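Side-chain contacts in viral protein F93 (Sulfolobus turreted icosahedral virus, PDB 2CO5), which probably binds DNA as a winged-helix homodimer whose two subunits are joined by an interchain disulfide: residues V19-G22 / S23-K27; E86-K89 / K90-C93; K76-K79 / E80-E83; K2-K5 / Y6-I9; D41-D44 / G45-Y48. All blocks are in the same frame, centred on the assembly; numbering follows the deposited sequence.

How the interactions relate
Interactions 2 and 3 both lie on helix 75-92, 3 near its start and 2 at its end, but their settings differ. In interaction 3 the outer side of the helix carries lysines and glutamates, whereas interaction 2 turns aromatic and aliphatic side chains toward the second subunit and ends at the linking cysteine. Interaction 4, the arm before helix 9-20, lies against both and also meets the second subunit. At the other end of helix 9-20, interaction 1 is a surface turn held mainly by backbone; its V19 reaches interaction 3. Interaction 5 starts helix 44-56, with I42 and L47 buried on one side and a polar, water-bridged pair beside them; it meets interaction 1 where K27 packs on Y48.

Interaction 1 (V19-G22 / S23-K27)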
loop_
_atom_site.group_PDB
_atom_site.type_symbol
_atom_site.label_atom_id
_atom_site.label_comp_id
_atom_site.label_asym_id
_atom_site.label_seq_id
_atom_site.Cartn_x
_atom_site.Cartn_y
_atom_site.Cartn_z
ATOM N N VAL B 19 5.862 -5.017 -15.846
ATOM C CA VAL B 19 7.316 -5.252 -15.794
ATOM C C VAL B 19 7.663 -6.736 -15.968
ATOM O O VAL B 19 8.591 -7.084 -16.697
ATOM C CB VAL B 19 7.919 -4.739 -14.465
ATOM C CG1 VAL B 19 9.358 -5.224 -14.285
ATOM C CG2 VAL B 19 7.848 -3.227 -14.406
ATOM N N ILE B 20 6.909 -7.594 -15.287
ATOM C CA ILE B 20 7.015 -9.052 -15.430
ATOM C C ILE B 20 6.888 -9.513 -16.887
ATOM O O ILE B 20 7.585 -10.430 -17.315
ATOM C CB ILE B 20 5.924 -9.763 -14.579
ATOM C CG1 ILE B 20 6.412 -9.977 -13.144
ATOM C CG2 ILE B 20 5.541 -11.093 -15.181
ATOM C CD1 ILE B 20 5.325 -10.493 -12.188
ATOM N N ASN B 21 5.987 -8.873 -17.632
ATOM C CA ASN B 21 5.725 -9.219 -19.027
ATOM C C ASN B 21 6.487 -8.319 -20.001
ATOM O O ASN B 21 6.043 -8.093 -21.124
ATOM C CB ASN B 21 4.217 -9.161 -19.299
ATOM C CG ASN B 21 3.462 -10.308 -18.648
ATOM O OD1 ASN B 21 3.454 -11.426 -19.161
ATOM N ND2 ASN B 21 2.826 -10.037 -17.510
ATOM N N GLY B 22 7.641 -7.816 -19.566
ATOM C CA GLY B 22 8.502 -6.993 -20.410
ATOM C C GLY B 22 7.901 -5.665 -20.837
ATOM O O GLY B 22 8.105 -5.239 -21.973
ATOM N N SER B 23 7.161 -5.025 -19.928
ATOM C CA SER B 23 6.554 -3.703 -20.156
ATOM C C SER B 23 5.518 -3.664 -21.294
ATOM O O SER B 23 5.192 -2.589 -21.802
ATOM C CB SER B 23 7.638 -2.628 -20.379
ATOM O OG SER B 23 8.347 -2.358 -19.181
ATOM N N ARG B 24 4.987 -4.826 -21.672
ATOM C CA ARG B 24 4.000 -4.912 -22.748
ATOM C C ARG B 24 3.052 -6.081 -22.506
ATOM O O ARG B 24 3.486 -7.222 -22.374
ATOM C CB ARG B 24 4.696 -5.078 -24.102
ATOM C CG ARG B 24 3.760 -5.060 -25.315
ATOM C CD ARG B 24 4.498 -5.562 -26.545
ATOM N NE ARG B 24 3.728 -5.440 -27.786
ATOM C CZ ARG B 24 2.726 -6.242 -28.154
ATOM N NH1 ARG B 24 2.318 -7.241 -27.365
ATOM N NH2 ARG B 24 2.111 -6.035 -29.320
ATOM N N LEU B 25 1.758 -5.789 -22.449
ATOM C CA LEU B 25 0.754 -6.815 -22.215
ATOM C C LEU B 25 -0.578 -6.399 -22.819
ATOM O O LEU B 25 -0.973 -5.234 -22.728
ATOM C CB LEU B 25 0.601 -7.061 -20.714
ATOM C CG LEU B 25 -0.338 -8.191 -20.275
ATOM C CD1 LEU B 25 0.231 -9.564 -20.630
ATOM C CD2 LEU B 25 -0.619 -8.084 -18.779
ATOM N N GLU B 26 -1.261 -7.354 -23.442
ATOM C CA GLU B 26 -2.600 -7.118 -23.957
ATOM C C GLU B 26 -3.506 -6.859 -22.772
ATOM O O GLU B 26 -3.406 -7.541 -21.756
ATOM C CB GLU B 26 -3.111 -8.317 -24.760
ATOM C CG GLU B 26 -2.436 -8.486 -26.115
ATOM C CD GLU B 26 -2.820 -9.780 -26.819
ATOM O OE1 GLU B 26 -3.717 -10.497 -26.328
ATOM O OE2 GLU B 26 -2.216 -10.080 -27.872
ATOM N N LYS B 27 -4.370 -5.860 -22.912
ATOM C CA LYS B 27 -5.283 -5.438 -21.851
ATOM C C LYS B 27 -6.188 -6.574 -21.364
ATOM O O LYS B 27 -6.438 -6.699 -20.168
ATOM C CB LYS B 27 -6.133 -4.266 -22.356
ATOM C CG LYS B 27 -6.939 -3.512 -21.305
ATOM C CD LYS B 27 -7.840 -2.493 -22.009
ATOM C CE LYS B 27 -8.623 -1.630 -21.042
ATOM N NZ LYS B 27 -9.244 -0.462 -21.743
#
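N21 and L25 face each other across the tight turn that leads from helix 9-20 into strand 24-26. The CB of N21 lies 3.7 Å from the carbonyl oxygen R24 O. Further out, its CG and OD1 come down on a single methyl of the leucine, with N21 CG 3.9 Å from L25 CD1. At the tip ND2 lies near both methyls, about 4.1 Å from L25 CD1 and 4.2 Å from L25 CD2. The first torsion, with CG set beside the backbone N (chi1 -72°), places the amide beside the turn. ND2 hydrogen-bonds to V17 O of the same helix and to E33 OE1 of helix 30-38.

The backbone closes the helix with a Schellman motif: G22, at positive phi, is its C-prime residue, and G22 N donates to V19 O over 3.1 Å. A type I' turn from N21 to R24 overlaps it, its closing bond from R24 N to N21 O long and weak at 3.5 Å. S23 and L25 then pair through their backbones with strand 70-73, while L25 packs on L30 and E33 of helix 30-38. The amide of N21 thus packs on the leucine methyls while its ND2 protons are used by V17 O and E33 OE1, so one side chain both covers a buried leucine and ties the helix end to helix 30-38.

Interaction 2 (E86-K89 / K90-C93)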
loop_
_atom_site.group_PDB
_atom_site.type_symbol
_atom_site.label_atom_id
_atom_site.label_comp_id
_atom_site.label_asym_id
_atom_site.label_seq_id
_atom_site.Cartn_x
_atom_site.Cartn_y
_atom_site.Cartn_z
ATOM N N GLU B 86 10.518 0.278 -4.194
ATOM C CA GLU B 86 11.402 0.631 -3.086
ATOM C C GLU B 86 10.588 1.020 -1.860
ATOM O O GLU B 86 10.925 0.636 -0.746
ATOM C CB GLU B 86 12.360 1.759 -3.475
ATOM C CG GLU B 86 13.416 1.362 -4.512
ATOM C CD GLU B 86 14.261 0.172 -4.086
ATOM O OE1 GLU B 86 14.832 0.206 -2.975
ATOM O OE2 GLU B 86 14.355 -0.797 -4.871
ATOM N N PHE B 87 9.504 1.766 -2.070
ATOM C CA PHE B 87 8.633 2.166 -0.966
ATOM C C PHE B 87 8.065 0.940 -0.225
ATOM O O PHE B 87 8.219 0.818 0.996
ATOM C CB PHE B 87 7.495 3.059 -1.468
ATOM C CG PHE B 87 6.398 3.243 -0.460
ATOM C CD1 PHE B 87 6.546 4.146 0.586
ATOM C CD2 PHE B 87 5.233 2.491 -0.536
ATOM C CE1 PHE B 87 5.544 4.309 1.530
ATOM C CE2 PHE B 87 4.227 2.648 0.396
ATOM C CZ PHE B 87 4.383 3.560 1.435
ATOM N N PHE B 88 7.422 0.040 -0.965
ATOM C CA PHE B 88 6.786 -1.141 -0.359
ATOM C C PHE B 88 7.796 -2.098 0.266
ATOM O O PHE B 88 7.537 -2.685 1.311
ATOM C CB PHE B 88 5.904 -1.880 -1.376
ATOM C CG PHE B 88 4.526 -1.278 -1.533
ATOM C CD1 PHE B 88 4.157 -0.634 -2.703
ATOM C CD2 PHE B 88 3.604 -1.356 -0.502
ATOM C CE1 PHE B 88 2.904 -0.078 -2.843
ATOM C CE2 PHE B 88 2.344 -0.799 -0.635
ATOM C CZ PHE B 88 1.996 -0.152 -1.814
ATOM N N LYS B 89 8.958 -2.237 -0.359
ATOM C CA LYS B 89 10.023 -3.054 0.201
ATOM C C LYS B 89 10.445 -2.489 1.559
ATOM O O LYS B 89 10.585 -3.233 2.525
ATOM C CB LYS B 89 11.207 -3.109 -0.767
ATOM C CG LYS B 89 12.317 -4.054 -0.361
ATOM C CD LYS B 89 13.401 -4.107 -1.427
ATOM C CE LYS B 89 14.615 -4.881 -0.941
ATOM N NZ LYS B 89 15.638 -5.049 -2.011
ATOM N N LYS B 90 10.612 -1.168 1.627
ATOM C CA LYS B 90 11.009 -0.485 2.858
ATOM C C LYS B 90 10.002 -0.660 3.997
ATOM O O LYS B 90 10.401 -0.861 5.139
ATOM C CB LYS B 90 11.249 1.012 2.595
ATOM C CG LYS B 90 11.548 1.846 3.838
ATOM C CD LYS B 90 11.966 3.279 3.484
ATOM C CE LYS B 90 10.820 4.067 2.847
ATOM N NZ LYS B 90 11.088 5.534 2.802
ATOM N N ILE B 91 8.708 -0.574 3.703
ATOM C CA ILE B 91 7.703 -0.638 4.775
ATOM C C ILE B 91 7.165 -2.042 5.063
ATOM O O ILE B 91 6.625 -2.279 6.138
ATOM C CB ILE B 91 6.523 0.357 4.555
ATOM C CG1 ILE B 91 5.687 -0.013 3.332
ATOM C CG2 ILE B 91 7.049 1.787 4.448
ATOM C CD1 ILE B 91 4.274 0.537 3.404
ATOM N N VAL B 92 7.321 -2.974 4.127
ATOM C CA VAL B 92 6.789 -4.319 4.317
ATOM C C VAL B 92 7.854 -5.371 4.621
ATOM O O VAL B 92 7.652 -6.203 5.500
ATOM C CB VAL B 92 5.968 -4.777 3.097
ATOM C CG1 VAL B 92 5.478 -6.216 3.288
ATOM C CG2 VAL B 92 4.771 -3.822 2.858
ATOM N N CYS B 93 8.970 -5.347 3.897
ATOM C CA CYS B 93 9.941 -6.440 3.955
ATOM C C CYS B 93 10.946 -6.286 5.083
ATOM O O CYS B 93 11.105 -5.203 5.649
ATOM C CB CYS B 93 10.685 -6.563 2.627
ATOM S SG CYS B 93 9.595 -6.623 1.197
#
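The N-H groups of K90-C93 donate to the carbonyls of E86-K89 in four i to i+4 bonds, the closing one, from C93 N to K89 O at 3.0 Å, lying where the chain leaves the helix. On the apolar side I91 lies against F87: its CD1 reaches the far end of the ring, 3.6 Å from F87 CZ, while CG1 stands over one face, offset toward the rim. CG1 gets there by taking the place between the backbone N and carbonyl carbon (chi1 66°). The ring of F88 meets V92 at its edge, CD2 to V92 CG2 4.3 Å, and CD2 of F87 stands over the centre of its face. C93 folds back on the last turn, with SG 3.7 Å from K89 CA and 4.1 Å from K89 CG. F87 also packs on I3 and M7 of the arm. Across the interface, K90 NZ hydrogen-bonds to F38 O, F88 packs on V92 and I91 packs on I9, all three partners belonging to the second subunit. The C-terminal helix of this winged-helix protein thus serves as a dimerisation helix, linked covalently by the disulfide between C93 and C93 of the second subunit.

Interaction 3 (K76-K79 / E80-E83)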
loop_
_atom_site.group_PDB
_atom_site.type_symbol
_atom_site.label_atom_id
_atom_site.label_comp_id
_atom_site.label_asym_id
_atom_site.label_seq_id
_atom_site.Cartn_x
_atom_site.Cartn_y
_atom_site.Cartn_z
ATOM N N LYS B 76 8.191 6.910 -17.807
ATOM C CA LYS B 76 7.607 7.511 -16.608
ATOM C C LYS B 76 7.074 6.422 -15.664
ATOM O O LYS B 76 7.241 6.508 -14.440
ATOM C CB LYS B 76 6.484 8.486 -16.990
ATOM C CG LYS B 76 5.793 9.177 -15.802
ATOM C CD LYS B 76 4.684 10.133 -16.256
ATOM C CE LYS B 76 3.923 10.701 -15.063
ATOM N NZ LYS B 76 3.016 11.829 -15.428
ATOM N N GLY B 77 6.430 5.410 -16.243
ATOM C CA GLY B 77 5.847 4.315 -15.481
ATOM C C GLY B 77 6.863 3.383 -14.865
ATOM O O GLY B 77 6.664 2.892 -13.757
ATOM N N MET B 78 7.949 3.120 -15.587
ATOM C CA MET B 78 9.039 2.305 -15.052
ATOM C C MET B 78 9.665 3.004 -13.850
ATOM O O MET B 78 9.958 2.361 -12.840
ATOM C CB MET B 78 10.101 2.046 -16.127
ATOM C CG MET B 78 11.269 1.151 -15.688
ATOM S SD MET B 78 10.833 -0.526 -15.155
ATOM C CE MET B 78 12.452 -1.159 -14.724
ATOM N N LYS B 79 9.866 4.318 -13.965
ATOM C CA LYS B 79 10.391 5.120 -12.859
ATOM C C LYS B 79 9.440 5.101 -11.657
ATOM O O LYS B 79 9.894 5.049 -10.519
ATOM C CB LYS B 79 10.652 6.566 -13.304
ATOM C CG LYS B 79 11.381 7.420 -12.266
ATOM C CD LYS B 79 11.805 8.766 -12.839
ATOM C CE LYS B 79 12.533 9.609 -11.798
ATOM N NZ LYS B 79 13.031 10.894 -12.356
ATOM N N GLU B 80 8.134 5.142 -11.913
ATOM C CA GLU B 80 7.135 5.055 -10.839
ATOM C C GLU B 80 7.132 3.683 -10.181
ATOM O O GLU B 80 6.999 3.578 -8.960
ATOM C CB GLU B 80 5.731 5.368 -11.368
ATOM C CG GLU B 80 4.618 5.339 -10.301
ATOM C CD GLU B 80 4.767 6.431 -9.252
ATOM O OE1 GLU B 80 5.054 7.589 -9.627
ATOM O OE2 GLU B 80 4.583 6.136 -8.053
ATOM N N PHE B 81 7.275 2.636 -10.989
ATOM C CA PHE B 81 7.349 1.271 -10.469
ATOM C C PHE B 81 8.542 1.111 -9.532
ATOM O O PHE B 81 8.422 0.527 -8.453
ATOM C CB PHE B 81 7.452 0.251 -11.610
ATOM C CG PHE B 81 7.837 -1.131 -11.149
ATOM C CD1 PHE B 81 6.926 -1.930 -10.476
ATOM C CD2 PHE B 81 9.122 -1.622 -11.367
ATOM C CE1 PHE B 81 7.282 -3.203 -10.036
ATOM C CE2 PHE B 81 9.484 -2.892 -10.933
ATOM C CZ PHE B 81 8.563 -3.683 -10.266
ATOM N N GLU B 82 9.688 1.626 -9.957
ATOM C CA GLU B 82 10.896 1.545 -9.156
ATOM C C GLU B 82 10.708 2.279 -7.836
ATOM O O GLU B 82 11.082 1.769 -6.777
ATOM C CB GLU B 82 12.090 2.095 -9.935
ATOM C CG GLU B 82 12.521 1.191 -11.086
ATOM C CD GLU B 82 13.596 1.808 -11.981
ATOM O OE1 GLU B 82 14.154 2.867 -11.616
ATOM O OE2 GLU B 82 13.872 1.229 -13.054
ATOM N N GLU B 83 10.108 3.465 -7.898
ATOM C CA GLU B 83 9.769 4.208 -6.687
ATOM C C GLU B 83 8.820 3.426 -5.773
ATOM O O GLU B 83 9.049 3.337 -4.568
ATOM C CB GLU B 83 9.148 5.561 -7.032
ATOM C CG GLU B 83 10.116 6.537 -7.677
ATOM C CD GLU B 83 9.527 7.927 -7.819
ATOM O OE1 GLU B 83 9.064 8.484 -6.795
ATOM O OE2 GLU B 83 9.535 8.464 -8.952
#
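K79 and E83, one helical turn apart, cross at a slant. The lysine chain is extended throughout, and its CG is 3.9 Å from E83 OE2, so the aliphatic part of the lysine runs past the carboxylate. The charged ends do not meet: K79 NZ stays 5.5 Å from E83 OE2, so any attraction between the opposite charges acts across a gap and is probably modest at this exposed surface. The CG of E83 itself rests 3.2 Å from K79 O, the carbonyl that also accepts the E83 backbone N-H.

M78 meets E82 one residue earlier. Its CG is anti to the backbone N, and a bend at chi2 (60°) turns the thioether toward E82 in the next turn, placing CE 3.2 Å from E82 OE2. OE2 thus touches the methyl group of M78. The sulfur meets a different neighbour, 4.3 Å from F81 CD2, approaching that ring obliquely.

These turns open helix 75-92, the last helix of the winged-helix domain, directly after wing strand 70-73. Regular i to i+4 bonds hold it, among them F81 N to G77 O at 2.8 Å, and G77 N is in turn bonded to T74 OG1 just ahead of the helix. F81 faces inward, onto L15 and K16 of helix 9-20.

E80 keeps its CB 3.6 Å from both K76 O and G77 O, then bends at chi2 (66°) and leads away from the turn, packing on Y6 and I59. K76 extends toward the loop after helix 44-56, which holds I59, and there its NZ hydrogen-bonds to D57 O.

Interaction 4 (K2-K5 / Y6-I9); sequences KIRK and YMRI
K5 and Y6 are brought side by side by their first torsions: K5 CG stands between its own backbone N and carbonyl carbon (chi1 69°), while Y6 CG is beside its N (chi1 -65°). The lysine chain, extended from there, runs the length of the ring. Its CG lies over the centre of one face, 4.0 Å from the centroid in a CH-pi contact, and CE follows 3.8 Å from Y6 CZ. At the end a water joins the two, accepting from K5 NZ at 3.1 Å and donating to Y6 OH at 2.8 Å; the hydroxyl is also hydrogen-bonded to D57 OD2. M7 points its extended chain back along the arm. Its sulfur takes a weak, nearly straight hydrogen bond from R4 N (3.3 Å, 167°) and lies 4.2 Å from I3 CD1. Beyond the arm, M7 packs on L84 of helix 75-92, and K2 NZ makes a salt bridge to D41 of the second subunit. A type I turn from R4 to M7, closed by M7 N to R4 O at 2.9 Å, passes into an inverse gamma turn centred on M7, with R8 N 2.8 Å from Y6 O. Together the two turns bring R8 to the N-cap position of helix 9-20, the first helix of the winged-helix fold.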
loop_
_atom_site.group_PDB
_atom_site.type_symbol
_atom_site.label_atom_id
_atom_site.label_comp_id
_atom_site.label_asym_id
_atom_site.label_seq_id
_atom_site.Cartn_x
_atom_site.Cartn_y
_atom_site.Cartn_z
ATOM N N LYS B 2 6.555 11.701 1.586
ATOM C CA LYS B 2 5.124 11.689 1.876
ATOM C C LYS B 2 4.461 10.567 1.097
ATOM O O LYS B 2 4.976 10.120 0.076
ATOM C CB LYS B 2 4.473 13.025 1.502
ATOM C CG LYS B 2 4.893 14.190 2.383
ATOM C CD LYS B 2 4.192 15.466 1.972
ATOM C CE LYS B 2 4.791 16.674 2.678
ATOM N NZ LYS B 2 4.635 16.587 4.161
ATOM N N ILE B 3 3.318 10.112 1.597
ATOM C CA ILE B 3 2.531 9.096 0.917
ATOM C C ILE B 3 1.955 9.719 -0.340
ATOM O O ILE B 3 1.386 10.807 -0.284
ATOM C CB ILE B 3 1.383 8.580 1.804
ATOM C CG1 ILE B 3 1.941 7.891 3.058
ATOM C CG2 ILE B 3 0.469 7.635 1.011
ATOM C CD1 ILE B 3 2.761 6.669 2.776
ATOM N N ARG B 4 2.111 9.031 -1.468
ATOM C CA ARG B 4 1.646 9.547 -2.754
ATOM C C ARG B 4 0.574 8.633 -3.337
ATOM O O ARG B 4 0.433 7.484 -2.912
ATOM C CB ARG B 4 2.831 9.720 -3.708
ATOM C CG ARG B 4 3.834 10.765 -3.210
ATOM C CD ARG B 4 5.010 10.957 -4.161
ATOM N NE ARG B 4 4.634 11.675 -5.378
ATOM C CZ ARG B 4 4.431 12.990 -5.464
ATOM N NH1 ARG B 4 4.556 13.776 -4.397
ATOM N NH2 ARG B 4 4.096 13.524 -6.631
ATOM N N LYS B 5 -0.177 9.156 -4.307
ATOM C CA LYS B 5 -1.409 8.508 -4.797
ATOM C C LYS B 5 -1.272 7.070 -5.288
ATOM O O LYS B 5 -2.201 6.278 -5.140
ATOM C CB LYS B 5 -2.083 9.359 -5.888
ATOM C CG LYS B 5 -1.331 9.460 -7.211
ATOM C CD LYS B 5 -2.041 10.396 -8.187
ATOM C CE LYS B 5 -1.110 10.839 -9.310
ATOM N NZ LYS B 5 -1.782 11.701 -10.323
ATOM N N TYR B 6 -0.130 6.721 -5.865
ATOM C CA TYR B 6 0.039 5.361 -6.377
ATOM C C TYR B 6 0.528 4.356 -5.322
ATOM O O TYR B 6 0.732 3.176 -5.634
ATOM C CB TYR B 6 0.927 5.359 -7.618
ATOM C CG TYR B 6 0.317 6.083 -8.814
ATOM C CD1 TYR B 6 1.077 6.959 -9.582
ATOM C CD2 TYR B 6 -1.022 5.887 -9.176
ATOM C CE1 TYR B 6 0.526 7.625 -10.686
ATOM C CE2 TYR B 6 -1.587 6.547 -10.278
ATOM C CZ TYR B 6 -0.806 7.414 -11.029
ATOM O OH TYR B 6 -1.355 8.079 -12.110
ATOM N N MET B 7 0.663 4.803 -4.068
ATOM C CA MET B 7 1.088 3.924 -2.978
ATOM C C MET B 7 -0.104 3.128 -2.472
ATOM O O MET B 7 -0.552 3.271 -1.339
ATOM C CB MET B 7 1.787 4.715 -1.870
ATOM C CG MET B 7 3.060 5.376 -2.386
ATOM S SD MET B 7 4.002 6.320 -1.190
ATOM C CE MET B 7 5.413 6.796 -2.192
ATOM N N ARG B 8 -0.611 2.297 -3.369
ATOM C CA ARG B 8 -1.702 1.374 -3.117
ATOM C C ARG B 8 -1.287 0.061 -3.763
ATOM O O ARG B 8 -0.681 0.063 -4.840
ATOM C CB ARG B 8 -2.994 1.892 -3.749
ATOM C CG ARG B 8 -3.445 3.232 -3.189
ATOM C CD ARG B 8 -4.560 3.834 -4.026
ATOM N NE ARG B 8 -5.794 3.049 -3.982
ATOM C CZ ARG B 8 -6.867 3.278 -4.739
ATOM N NH1 ARG B 8 -6.882 4.279 -5.612
ATOM N NH2 ARG B 8 -7.937 2.502 -4.625
ATOM N N ILE B 9 -1.606 -1.049 -3.111
ATOM C CA ILE B 9 -1.128 -2.353 -3.526
ATOM C C ILE B 9 -1.595 -2.707 -4.949
ATOM O O ILE B 9 -0.856 -3.321 -5.706
ATOM C CB ILE B 9 -1.519 -3.446 -2.492
ATOM C CG1 ILE B 9 -0.510 -4.597 -2.526
ATOM C CG2 ILE B 9 -2.958 -3.934 -2.699
ATOM C CD1 ILE B 9 0.877 -4.188 -2.070
HETATM O O HOH W 1 -3.686 9.578 -11.548
HETATM O O HOH W 2 -4.850 6.943 -5.125
#

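Interaction 5 (D41-D44 / G45-Y48)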
loop_
_atom_site.group_PDB
_atom_site.type_symbol
_atom_site.label_atom_id
_atom_site.label_comp_id
_atom_site.label_asym_id
_atom_site.label_seq_id
_atom_site.Cartn_x
_atom_site.Cartn_y
_atom_site.Cartn_z
ATOM N N ASP B 41 -8.036 -11.499 -7.110
ATOM C CA ASP B 41 -9.074 -11.319 -8.119
ATOM C C ASP B 41 -9.624 -9.904 -7.999
ATOM O O ASP B 41 -10.408 -9.609 -7.097
ATOM C CB ASP B 41 -10.200 -12.347 -7.918
ATOM C CG ASP B 41 -11.004 -12.607 -9.190
ATOM O OD1 ASP B 41 -10.597 -12.120 -10.265
ATOM O OD2 ASP B 41 -12.037 -13.319 -9.115
ATOM N N ILE B 42 -9.192 -9.019 -8.890
ATOM C CA ILE B 42 -9.728 -7.661 -8.920
ATOM C C ILE B 42 -10.884 -7.633 -9.923
ATOM O O ILE B 42 -10.720 -8.027 -11.079
ATOM C CB ILE B 42 -8.651 -6.626 -9.313
ATOM C CG1 ILE B 42 -7.408 -6.764 -8.423
ATOM C CG2 ILE B 42 -9.208 -5.217 -9.198
ATOM C CD1 ILE B 42 -6.248 -5.878 -8.844
ATOM N N SER B 43 -12.049 -7.178 -9.473
ATOM C CA SER B 43 -13.224 -7.066 -10.338
ATOM C C SER B 43 -12.974 -6.054 -11.464
ATOM O O SER B 43 -12.094 -5.193 -11.353
ATOM C CB SER B 43 -14.448 -6.668 -9.511
ATOM O OG SER B 43 -14.243 -5.417 -8.875
ATOM N N ASP B 44 -13.734 -6.171 -12.549
ATOM C CA ASP B 44 -13.598 -5.251 -13.690
ATOM C C ASP B 44 -13.896 -3.801 -13.301
ATOM O O ASP B 44 -13.171 -2.880 -13.685
ATOM C CB ASP B 44 -14.529 -5.666 -14.835
ATOM C CG ASP B 44 -14.184 -7.035 -15.414
ATOM O OD1 ASP B 44 -12.994 -7.408 -15.397
ATOM O OD2 ASP B 44 -15.103 -7.735 -15.894
ATOM N N GLY B 45 -14.967 -3.609 -12.539
ATOM C CA GLY B 45 -15.390 -2.278 -12.127
ATOM C C GLY B 45 -14.366 -1.544 -11.278
ATOM O O GLY B 45 -14.446 -0.327 -11.147
ATOM N N VAL B 46 -13.416 -2.282 -10.694
ATOM C CA VAL B 46 -12.311 -1.689 -9.945
ATOM C C VAL B 46 -11.050 -1.599 -10.796
ATOM O O VAL B 46 -10.367 -0.580 -10.779
ATOM C CB VAL B 46 -12.000 -2.483 -8.661
ATOM C CG1 VAL B 46 -10.747 -1.926 -7.957
ATOM C CG2 VAL B 46 -13.198 -2.451 -7.721
ATOM N N LEU B 47 -10.754 -2.652 -11.552
ATOM C CA LEU B 47 -9.499 -2.731 -12.296
ATOM C C LEU B 47 -9.377 -1.706 -13.409
ATOM O O LEU B 47 -8.386 -0.989 -13.478
ATOM C CB LEU B 47 -9.326 -4.123 -12.903
ATOM C CG LEU B 47 -8.009 -4.387 -13.637
ATOM C CD1 LEU B 47 -6.837 -4.354 -12.665
ATOM C CD2 LEU B 47 -8.080 -5.722 -14.362
ATOM N N TYR B 48 -10.369 -1.649 -14.294
ATOM C CA TYR B 48 -10.223 -0.845 -15.506
ATOM C C TYR B 48 -10.178 0.662 -15.251
ATOM O O TYR B 48 -9.471 1.370 -15.957
ATOM C CB TYR B 48 -11.263 -1.233 -16.556
ATOM C CG TYR B 48 -11.022 -2.636 -17.074
ATOM C CD1 TYR B 48 -9.911 -2.923 -17.859
ATOM C CD2 TYR B 48 -11.878 -3.681 -16.748
ATOM C CE1 TYR B 48 -9.667 -4.213 -18.322
ATOM C CE2 TYR B 48 -11.643 -4.971 -17.203
ATOM C CZ TYR B 48 -10.538 -5.232 -17.994
ATOM O OH TYR B 48 -10.305 -6.511 -18.454
HETATM O O HOH W 3 -11.689 -8.448 -17.476
#
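The carbonyl oxygen of S43 accepts two backbone N-H groups of the next turn. L47 N approaches nearly along the C=O axis at 2.9 Å, whereas V46 N, at 3.3 Å, comes from well above the carbonyl plane, tilted 65° out of it. S43 occupies the N-cap position of helix 44-56, and these two bonds, with Y48 N to D44 O, set its first turn. The hydroxyl of S43 touches the valine: OG is 3.3 Å from V46 CG2.

D44 and Y48 lie side by side and point the same way, their carboxylate and ring planes 43° apart. The carboxylate sits at the edge of the ring, OD1 3.3 Å from Y48 CE2, and CB also lies at that edge, in the ring plane. A water bridges the carboxylate and the hydroxyl, donating to D44 OD1 at 2.7 Å and lying 2.6 Å from Y48 OH. Because OD1 also forms a salt bridge with R31 NH1, the carboxylate is held from helix 30-38 as well, and its negative charge near the helix N terminus is probably favourable.

On the apolar side, I42 CG2 meets V46 CG1 at 3.8 Å and L47 CB at 3.9 Å, both crossed at about a right angle. I42 and L47 are buried together against I34 of helix 30-38, and L47 also reaches I14 of helix 9-20. The contact therefore joins the turn of the helix-turn-helix to the start of helix 44-56, which by its place in the winged-helix order is probably the recognition helix, and seats both on helices 9-20 and 30-38.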